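PDB 6ZXU: oxidoreductase, NAD-binding/iron-sulfur cluster-binding protein from Nitratireductor pacificus pht-3B, which is a catabolic reductive dehalogenase that carries cobalamin and two [4Fe-4S] clusters, with which it probably removes halogen from organohalide substrates. Local coordinates for residues G371-P376 / R468-S473; D71-D76 / K384-Y389; G185-M190 / T239-A244. All coordinates share one frame; numbering follows the deposited sequence.

Interaction 1 (G371-P376 / R468-S473)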
loop_
_atom_site.group_PDB
_atom_site.type_symbol
_atom_site.label_atom_id
_atom_site.label_comp_id
_atom_site.label_asym_id
_atom_site.label_seq_id
_atom_site.Cartn_x
_atom_site.Cartn_y
_atom_site.Cartn_z
ATOM N N GLY A 371 9.549 -28.095 4.571
ATOM C CA GLY A 371 10.985 -28.273 4.758
ATOM C C GLY A 371 11.348 -28.178 6.247
ATOM O O GLY A 371 10.504 -28.354 7.109
ATOM N N ASP A 372 12.596 -27.861 6.512
ATOM C CA ASP A 372 13.094 -27.808 7.874
ATOM C C ASP A 372 12.719 -26.506 8.553
ATOM O O ASP A 372 13.159 -25.427 8.172
ATOM C CB ASP A 372 14.616 -27.933 7.839
ATOM C CG ASP A 372 15.248 -27.859 9.253
ATOM O OD1 ASP A 372 14.552 -28.041 10.261
ATOM O OD2 ASP A 372 16.461 -27.622 9.319
ATOM N N LEU A 373 11.879 -26.615 9.539
ATOM C CA LEU A 373 11.371 -25.475 10.270
ATOM C C LEU A 373 11.961 -25.378 11.673
ATOM O O LEU A 373 11.393 -24.739 12.559
ATOM C CB LEU A 373 9.852 -25.585 10.332
ATOM C CG LEU A 373 9.204 -25.580 8.955
ATOM C CD1 LEU A 373 7.721 -25.798 9.074
ATOM C CD2 LEU A 373 9.471 -24.244 8.256
ATOM N N SER A 374 13.078 -26.028 11.887
ATOM C CA SER A 374 13.595 -26.166 13.255
ATOM C C SER A 374 14.426 -24.997 13.689
ATOM O O SER A 374 14.644 -24.822 14.882
ATOM C CB SER A 374 14.455 -27.455 13.406
ATOM O OG SER A 374 15.654 -27.377 12.654
ATOM N N ASP A 375 14.868 -24.168 12.728
ATOM C CA ASP A 375 15.688 -22.959 13.044
ATOM C C ASP A 375 14.833 -21.672 12.932
ATOM O O ASP A 375 14.405 -21.327 11.854
ATOM C CB ASP A 375 16.872 -22.916 12.096
ATOM C CG ASP A 375 17.829 -21.747 12.370
ATOM O OD1 ASP A 375 17.477 -20.769 13.047
ATOM O OD2 ASP A 375 18.997 -21.857 11.973
ATOM N N PRO A 376 14.540 -21.015 14.062
ATOM C CA PRO A 376 13.717 -19.814 13.994
ATOM C C PRO A 376 14.407 -18.622 13.268
ATOM O O PRO A 376 13.720 -17.865 12.619
ATOM C CB PRO A 376 13.390 -19.491 15.454
ATOM C CG PRO A 376 13.873 -20.652 16.220
ATOM C CD PRO A 376 14.951 -21.298 15.437
ATOM N N ARG A 468 -0.481 -22.075 7.429
ATOM C CA ARG A 468 -1.515 -23.075 7.785
ATOM C C ARG A 468 -1.224 -24.401 7.042
ATOM O O ARG A 468 -1.324 -25.455 7.622
ATOM C CB ARG A 468 -2.863 -22.579 7.556
ATOM C CG ARG A 468 -3.280 -21.415 8.408
ATOM C CD ARG A 468 -4.742 -21.063 8.373
ATOM N NE ARG A 468 -5.199 -20.797 7.033
ATOM C CZ ARG A 468 -5.174 -19.633 6.409
ATOM N NH1 ARG A 468 -4.691 -18.561 6.998
ATOM N NH2 ARG A 468 -5.653 -19.530 5.181
ATOM N N ARG A 469 -0.760 -24.335 5.805
ATOM C CA ARG A 469 -0.328 -25.481 5.065
ATOM C C ARG A 469 0.738 -26.244 5.787
ATOM O O ARG A 469 0.779 -27.472 5.773
ATOM C CB ARG A 469 0.139 -25.070 3.674
ATOM C CG ARG A 469 0.648 -26.189 2.814
ATOM C CD ARG A 469 1.120 -25.736 1.435
ATOM N NE ARG A 469 0.120 -24.935 0.686
ATOM C CZ ARG A 469 -0.963 -25.425 0.050
ATOM N NH1 ARG A 469 -1.298 -26.749 0.043
ATOM N NH2 ARG A 469 -1.760 -24.567 -0.584
ATOM N N MET A 470 1.612 -25.538 6.462
ATOM C CA MET A 470 2.675 -26.200 7.234
ATOM C C MET A 470 2.252 -26.642 8.643
ATOM O O MET A 470 3.087 -27.084 9.423
ATOM C CB MET A 470 3.875 -25.233 7.315
ATOM C CG MET A 470 4.429 -24.807 5.959
ATOM S SD MET A 470 5.946 -23.840 6.034
ATOM C CE MET A 470 5.343 -22.315 6.773
ATOM N N GLY A 471 1.002 -26.395 8.992
ATOM C CA GLY A 471 0.452 -26.758 10.280
ATOM C C GLY A 471 0.743 -25.788 11.401
ATOM O O GLY A 471 0.846 -26.190 12.578
ATOM N N TYR A 472 0.800 -24.484 11.063
ATOM C CA TYR A 472 0.925 -23.432 12.080
ATOM C C TYR A 472 -0.187 -22.460 11.916
ATOM O O TYR A 472 -0.386 -21.917 10.814
ATOM C CB TYR A 472 2.297 -22.758 11.951
ATOM C CG TYR A 472 3.406 -23.661 12.313
ATOM C CD1 TYR A 472 3.809 -23.800 13.645
ATOM C CD2 TYR A 472 4.064 -24.408 11.357
ATOM C CE1 TYR A 472 4.820 -24.674 14.011
ATOM C CE2 TYR A 472 5.062 -25.286 11.705
ATOM C CZ TYR A 472 5.467 -25.382 13.032
ATOM O OH TYR A 472 6.492 -26.226 13.346
ATOM N N SER A 473 -0.991 -22.273 12.937
ATOM C CA SER A 473 -2.168 -21.449 12.842
ATOM C C SER A 473 -1.702 -19.984 12.436
ATOM O O SER A 473 -0.659 -19.537 12.846
ATOM C CB SER A 473 -2.887 -21.384 14.167
ATOM O OG SER A 473 -4.130 -20.776 14.080
#
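Leu373 and Met470 each place CG beside the backbone N and anti to the carbonyl carbon (chi1 -61° and -58°); their CB atoms already face one another, and these torsions bring CG and its branches into the contact. Met470 runs extended through chi2 (-173°), which carries SD to 4.0 Å from Leu373 CD1, with Leu373 CD2 a little farther off. That CD1 methyl also lies 3.8 Å from CE2 of Tyr472, approaching the ring obliquely while the two side chains run past each other in opposite senses. One leucine branch is thus shared between a thioether and a phenol ring, and the contact is wholly apolar. Backbone turns on both sides set up these positions. Gly471, at positive phi, ends helix 445-469 in a Schellman motif, its N bonded to Arg468 O at 2.9 Å, and Met470 and Tyr472 flank that turn. Leu373 is the central residue of an Asx turn, in which Asp372 OD1 takes Ser374 N at 3.0 Å from above the carboxylate plane and Ser374 OG at 2.7 Å through the syn lone pair. Trp163 of helix 161-164 packs on both Leu373 and Met470, and Tyr472 also touches Leu523 and Pro524.

Interaction 2 (D71-D76 / K384-Y389)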
loop_
_atom_site.group_PDB
_atom_site.type_symbol
_atom_site.label_atom_id
_atom_site.label_comp_id
_atom_site.label_asym_id
_atom_site.label_seq_id
_atom_site.Cartn_x
_atom_site.Cartn_y
_atom_site.Cartn_z
ATOM N N ASP A 71 5.310 -28.797 -0.743
ATOM C CA ASP A 71 5.869 -27.747 0.165
ATOM C C ASP A 71 5.672 -26.297 -0.282
ATOM O O ASP A 71 6.153 -25.352 0.475
ATOM C CB ASP A 71 7.419 -27.811 0.351
ATOM C CG ASP A 71 7.895 -29.023 1.148
ATOM O OD1 ASP A 71 7.087 -29.715 1.905
ATOM O OD2 ASP A 71 9.135 -29.192 1.007
ATOM N N SER A 72 5.126 -26.129 -1.503
ATOM C CA SER A 72 5.131 -24.817 -2.067
ATOM C C SER A 72 3.842 -24.093 -1.838
ATOM O O SER A 72 2.765 -24.596 -1.586
ATOM C CB SER A 72 5.505 -24.785 -3.565
ATOM O OG SER A 72 4.371 -25.045 -4.349
ATOM N N LEU A 73 3.983 -22.805 -2.005
ATOM C CA LEU A 73 2.941 -21.814 -1.980
ATOM C C LEU A 73 1.868 -21.897 -3.109
ATOM O O LEU A 73 0.903 -21.165 -3.128
ATOM C CB LEU A 73 3.789 -20.576 -2.209
ATOM C CG LEU A 73 3.499 -19.157 -2.267
ATOM C CD1 LEU A 73 4.902 -18.696 -2.033
ATOM C CD2 LEU A 73 3.044 -18.856 -3.653
ATOM N N LEU A 74 2.068 -22.799 -4.060
ATOM C CA LEU A 74 1.295 -22.796 -5.297
ATOM C C LEU A 74 -0.241 -22.822 -5.111
ATOM O O LEU A 74 -0.974 -22.035 -5.731
ATOM C CB LEU A 74 1.767 -23.962 -6.163
ATOM C CG LEU A 74 1.115 -24.042 -7.518
ATOM C CD1 LEU A 74 1.477 -22.817 -8.361
ATOM C CD2 LEU A 74 1.557 -25.300 -8.253
ATOM N N GLY A 75 -0.726 -23.662 -4.208
ATOM C CA GLY A 75 -2.151 -23.792 -3.958
ATOM C C GLY A 75 -2.782 -22.537 -3.437
ATOM O O GLY A 75 -3.915 -22.184 -3.757
ATOM N N ASP A 76 -2.012 -21.788 -2.704
ATOM C CA ASP A 76 -2.459 -20.519 -2.141
ATOM C C ASP A 76 -2.579 -19.355 -3.138
ATOM O O ASP A 76 -3.591 -18.679 -3.169
ATOM C CB ASP A 76 -1.504 -20.170 -0.968
ATOM C CG ASP A 76 -1.454 -21.320 0.096
ATOM O OD1 ASP A 76 -2.597 -21.918 0.368
ATOM O OD2 ASP A 76 -0.345 -21.642 0.597
ATOM N N LYS A 384 10.469 -13.411 5.528
ATOM C CA LYS A 384 10.861 -12.188 4.883
ATOM C C LYS A 384 11.021 -12.314 3.365
ATOM O O LYS A 384 10.431 -11.551 2.625
ATOM C CB LYS A 384 12.085 -11.576 5.515
ATOM C CG LYS A 384 11.881 -11.204 6.950
ATOM C CD LYS A 384 13.129 -10.579 7.541
ATOM C CE LYS A 384 12.894 -10.184 8.970
ATOM N NZ LYS A 384 14.091 -9.512 9.483
ATOM N N ALA A 385 11.744 -13.307 2.911
ATOM C CA ALA A 385 11.903 -13.573 1.495
ATOM C C ALA A 385 10.523 -13.772 0.837
ATOM O O ALA A 385 10.283 -13.254 -0.293
ATOM C CB ALA A 385 12.768 -14.817 1.277
ATOM N N LEU A 386 9.632 -14.460 1.499
ATOM C CA LEU A 386 8.320 -14.706 1.006
ATOM C C LEU A 386 7.548 -13.421 0.849
ATOM O O LEU A 386 6.963 -13.146 -0.230
ATOM C CB LEU A 386 7.597 -15.687 1.893
ATOM C CG LEU A 386 6.221 -16.108 1.500
ATOM C CD1 LEU A 386 6.273 -16.699 0.090
ATOM C CD2 LEU A 386 5.559 -17.105 2.453
ATOM N N GLY A 387 7.589 -12.567 1.837
ATOM C CA GLY A 387 6.890 -11.254 1.723
ATOM C C GLY A 387 7.453 -10.402 0.588
ATOM O O GLY A 387 6.677 -9.832 -0.158
ATOM N N TYR A 388 8.768 -10.386 0.391
ATOM C CA TYR A 388 9.386 -9.566 -0.681
ATOM C C TYR A 388 9.051 -10.113 -2.057
ATOM O O TYR A 388 8.612 -9.386 -2.940
ATOM C CB TYR A 388 10.874 -9.390 -0.455
ATOM C CG TYR A 388 11.170 -8.591 0.799
ATOM C CD1 TYR A 388 10.700 -7.264 0.948
ATOM C CD2 TYR A 388 11.931 -9.101 1.807
ATOM C CE1 TYR A 388 10.947 -6.555 2.085
ATOM C CE2 TYR A 388 12.219 -8.359 2.969
ATOM C CZ TYR A 388 11.719 -7.106 3.104
ATOM O OH TYR A 388 11.977 -6.338 4.231
ATOM N N TYR A 389 9.023 -11.431 -2.161
ATOM C CA TYR A 389 8.609 -12.105 -3.376
ATOM C C TYR A 389 7.221 -11.752 -3.813
ATOM O O TYR A 389 6.937 -11.639 -5.010
ATOM C CB TYR A 389 8.698 -13.650 -3.165
ATOM C CG TYR A 389 8.144 -14.487 -4.257
ATOM C CD1 TYR A 389 8.730 -14.539 -5.550
ATOM C CD2 TYR A 389 7.065 -15.301 -4.024
ATOM C CE1 TYR A 389 8.241 -15.403 -6.543
ATOM C CE2 TYR A 389 6.596 -16.177 -4.999
ATOM C CZ TYR A 389 7.201 -16.200 -6.263
ATOM O OH TYR A 389 6.684 -17.053 -7.181
#
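Leu73 meets Leu386 and Tyr389, and everything that passes between the two segments is apolar. CD1 of Leu73 lies 4.2 Å from CE2 of Tyr389, oblique to the ring, and is also directed at CD1 of Leu386. With CG anti to the backbone N in both leucines (chi1 -177° and -178°), the two side chains point at one another and overlap at their ends, running antiparallel. The CD1-CD1 distance is shorter than van der Waals contact, but Leu73 was modelled in two conformers, so the exact closeness of this pair is doubtful. Polar bonds hold each segment separately. On one segment, Ser72 OG accepts from Leu74 N at 3.2 Å, with a N-H...O angle of 161°, a capping bond at the turn leading into helix 74-85. On the other, the phenol OH of Tyr389 bonds to Thr167 OG1, while Arg171 makes a cation-pi contact with the ring and bonds to the tyrosine's carbonyl oxygen. Trp163 and Ile164 of helix 161-164 and Met463 of helix 445-469 also pack on Leu386. The arrangement is a buried apolar packing of the capped turn before helix 74-85 against helix 376-390, the helix that precedes strand 394-399 of a four-stranded antiparallel sheet.

Interaction 3 (G185-M190 / T239-A244)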
loop_
_atom_site.group_PDB
_atom_site.type_symbol
_atom_site.label_atom_id
_atom_site.label_comp_id
_atom_site.label_asym_id
_atom_site.label_seq_id
_atom_site.Cartn_x
_atom_site.Cartn_y
_atom_site.Cartn_z
ATOM N N GLY A 185 -13.262 -3.301 -13.439
ATOM C CA GLY A 185 -14.300 -2.731 -12.610
ATOM C C GLY A 185 -14.343 -1.256 -12.581
ATOM O O GLY A 185 -15.408 -0.662 -12.510
ATOM N N TYR A 186 -13.175 -0.625 -12.634
ATOM C CA TYR A 186 -13.076 0.849 -12.740
ATOM C C TYR A 186 -13.760 1.375 -14.007
ATOM O O TYR A 186 -14.533 2.343 -13.946
ATOM C CB TYR A 186 -11.575 1.267 -12.793
ATOM C CG TYR A 186 -11.268 2.641 -13.238
ATOM C CD1 TYR A 186 -11.812 3.731 -12.593
ATOM C CD2 TYR A 186 -10.385 2.878 -14.276
ATOM C CE1 TYR A 186 -11.507 5.021 -12.973
ATOM C CE2 TYR A 186 -10.024 4.186 -14.671
ATOM C CZ TYR A 186 -10.565 5.253 -14.024
ATOM O OH TYR A 186 -10.260 6.534 -14.429
ATOM N N VAL A 187 -13.500 0.725 -15.161
ATOM C CA VAL A 187 -14.136 1.177 -16.442
ATOM C C VAL A 187 -15.671 0.910 -16.389
ATOM O O VAL A 187 -16.454 1.748 -16.816
ATOM C CB VAL A 187 -13.480 0.479 -17.636
ATOM C CG1 VAL A 187 -14.200 0.750 -18.944
ATOM C CG2 VAL A 187 -12.022 0.904 -17.771
ATOM N N ARG A 188 -16.073 -0.214 -15.815
ATOM C CA ARG A 188 -17.505 -0.536 -15.610
ATOM C C ARG A 188 -18.215 0.490 -14.742
ATOM O O ARG A 188 -19.335 0.892 -15.021
ATOM C CB ARG A 188 -17.680 -1.920 -15.063
ATOM C CG ARG A 188 -17.417 -3.020 -16.066
ATOM C CD ARG A 188 -17.878 -4.368 -15.561
ATOM N NE ARG A 188 -17.193 -4.804 -14.305
ATOM C CZ ARG A 188 -16.120 -5.554 -14.230
ATOM N NH1 ARG A 188 -15.423 -5.957 -15.326
ATOM N NH2 ARG A 188 -15.634 -5.873 -13.036
ATOM N N TRP A 189 -17.540 1.008 -13.728
ATOM C CA TRP A 189 -18.119 2.070 -12.907
ATOM C C TRP A 189 -18.194 3.428 -13.559
ATOM O O TRP A 189 -18.984 4.291 -13.153
ATOM C CB TRP A 189 -17.363 2.185 -11.585
ATOM C CG TRP A 189 -17.873 1.249 -10.535
ATOM C CD1 TRP A 189 -17.347 0.028 -10.135
ATOM C CD2 TRP A 189 -19.064 1.440 -9.782
ATOM N NE1 TRP A 189 -18.132 -0.516 -9.145
ATOM C CE2 TRP A 189 -19.186 0.325 -8.893
ATOM C CE3 TRP A 189 -20.045 2.466 -9.747
ATOM C CZ2 TRP A 189 -20.266 0.182 -8.005
ATOM C CZ3 TRP A 189 -21.143 2.326 -8.830
ATOM C CH2 TRP A 189 -21.224 1.190 -7.980
ATOM N N MET A 190 -17.364 3.663 -14.578
ATOM C CA MET A 190 -17.422 4.871 -15.396
ATOM C C MET A 190 -18.532 4.774 -16.477
ATOM O O MET A 190 -18.880 5.779 -17.095
ATOM C CB MET A 190 -16.069 5.096 -16.066
ATOM C CG MET A 190 -15.074 5.752 -15.131
ATOM S SD MET A 190 -13.600 6.377 -16.020
ATOM C CE MET A 190 -12.969 4.912 -16.863
ATOM N N THR A 239 -12.578 -3.664 -23.821
ATOM C CA THR A 239 -13.680 -2.744 -23.602
ATOM C C THR A 239 -14.074 -2.040 -24.914
ATOM O O THR A 239 -13.327 -2.061 -25.898
ATOM C CB THR A 239 -13.285 -1.693 -22.521
ATOM O OG1 THR A 239 -14.370 -0.801 -22.257
ATOM C CG2 THR A 239 -12.106 -0.849 -22.961
ATOM N N GLY A 240 -15.254 -1.440 -24.905
ATOM C CA GLY A 240 -15.714 -0.547 -25.954
ATOM C C GLY A 240 -15.452 0.908 -25.611
ATOM O O GLY A 240 -15.687 1.787 -26.439
ATOM N N TYR A 241 -14.934 1.182 -24.404
ATOM C CA TYR A 241 -14.352 2.518 -24.021
ATOM C C TYR A 241 -13.165 2.759 -24.998
ATOM O O TYR A 241 -12.113 2.105 -24.919
ATOM C CB TYR A 241 -13.839 2.433 -22.557
ATOM C CG TYR A 241 -13.255 3.665 -21.864
ATOM C CD1 TYR A 241 -13.988 4.774 -21.690
ATOM C CD2 TYR A 241 -12.020 3.588 -21.268
ATOM C CE1 TYR A 241 -13.526 5.842 -20.956
ATOM C CE2 TYR A 241 -11.481 4.649 -20.536
ATOM C CZ TYR A 241 -12.227 5.766 -20.342
ATOM O OH TYR A 241 -11.713 6.839 -19.598
ATOM N N ALA A 242 -13.336 3.706 -25.904
ATOM C CA ALA A 242 -12.340 3.936 -26.959
ATOM C C ALA A 242 -11.123 4.603 -26.396
ATOM O O ALA A 242 -11.210 5.574 -25.630
ATOM C CB ALA A 242 -12.912 4.801 -28.050
ATOM N N LEU A 243 -9.990 4.078 -26.818
ATOM C CA LEU A 243 -8.679 4.476 -26.323
ATOM C C LEU A 243 -7.725 4.691 -27.497
ATOM O O LEU A 243 -7.707 3.895 -28.421
ATOM C CB LEU A 243 -8.100 3.354 -25.426
ATOM C CG LEU A 243 -8.879 2.920 -24.212
ATOM C CD1 LEU A 243 -8.391 1.579 -23.688
ATOM C CD2 LEU A 243 -8.778 4.008 -23.155
ATOM N N ALA A 244 -6.812 5.665 -27.339
ATOM C CA ALA A 244 -5.663 5.793 -28.278
ATOM C C ALA A 244 -4.718 4.587 -28.198
ATOM O O ALA A 244 -4.280 4.203 -27.083
ATOM C CB ALA A 244 -4.936 7.088 -28.007
#
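Val187 and Met190, one helical turn apart near the end of helix 168-190, pack on Thr239 and Tyr241, where strand 232-239 of a four-stranded antiparallel sheet runs out through an ST turn. In that turn Thr239 OG1 is anti to its own N (chi1 -178°) and accepts from Tyr241 N at 3.0 Å, with an angle of 163° at the hydrogen; it also bonds to Pro193 O. The hydroxyl still touches the helix, 3.7 Å from Val187 CG1. A valine here would probably leave Tyr241 N and Pro193 O without their shared partner and free the turn that presents the tyrosine. Val187 extends CG1 away from its backbone N, across both neighbours, and reaches Tyr241 CB at 4.0 Å. Tyr241 points its ring across the helix, so that its hydroxyl end reaches Met190, whose chain crosses it obliquely and bends at chi3, turning CE to the hydroxyl end of the ring. The sulfur makes a Met-aromatic contact, 5.4 Å from the ring centroid and 44° off the normal. Phe192 also meets this ring. Met190 CE is wedged between two tyrosines: it sits over one face of the Tyr186 ring, 3.7 Å above the plane, and lies 3.6 Å from Tyr241 OH.

In the fold
Interactions 1 and 2 are neighbours, their centres 13 Å apart, and are tied directly by a salt bridge of 2.9 Å between Arg469 NH2 and Asp76 OD1. Their segments alternate along the chain, so 71-76, 371-376, 384-389 and 468-473 are gathered into one region, with Trp163 common to both contacts. Interaction 3 stands apart, about 33 Å from interaction 2 and 45 Å from interaction 1, centre to centre; its segments fall within the sequence spanned by interaction 2. Helix 168-190 runs between them: its early residues Asn168 and Arg171 contact Tyr389, and its last turns carry interaction 3. All three lie away from the cobalamin and iron-sulfur sites.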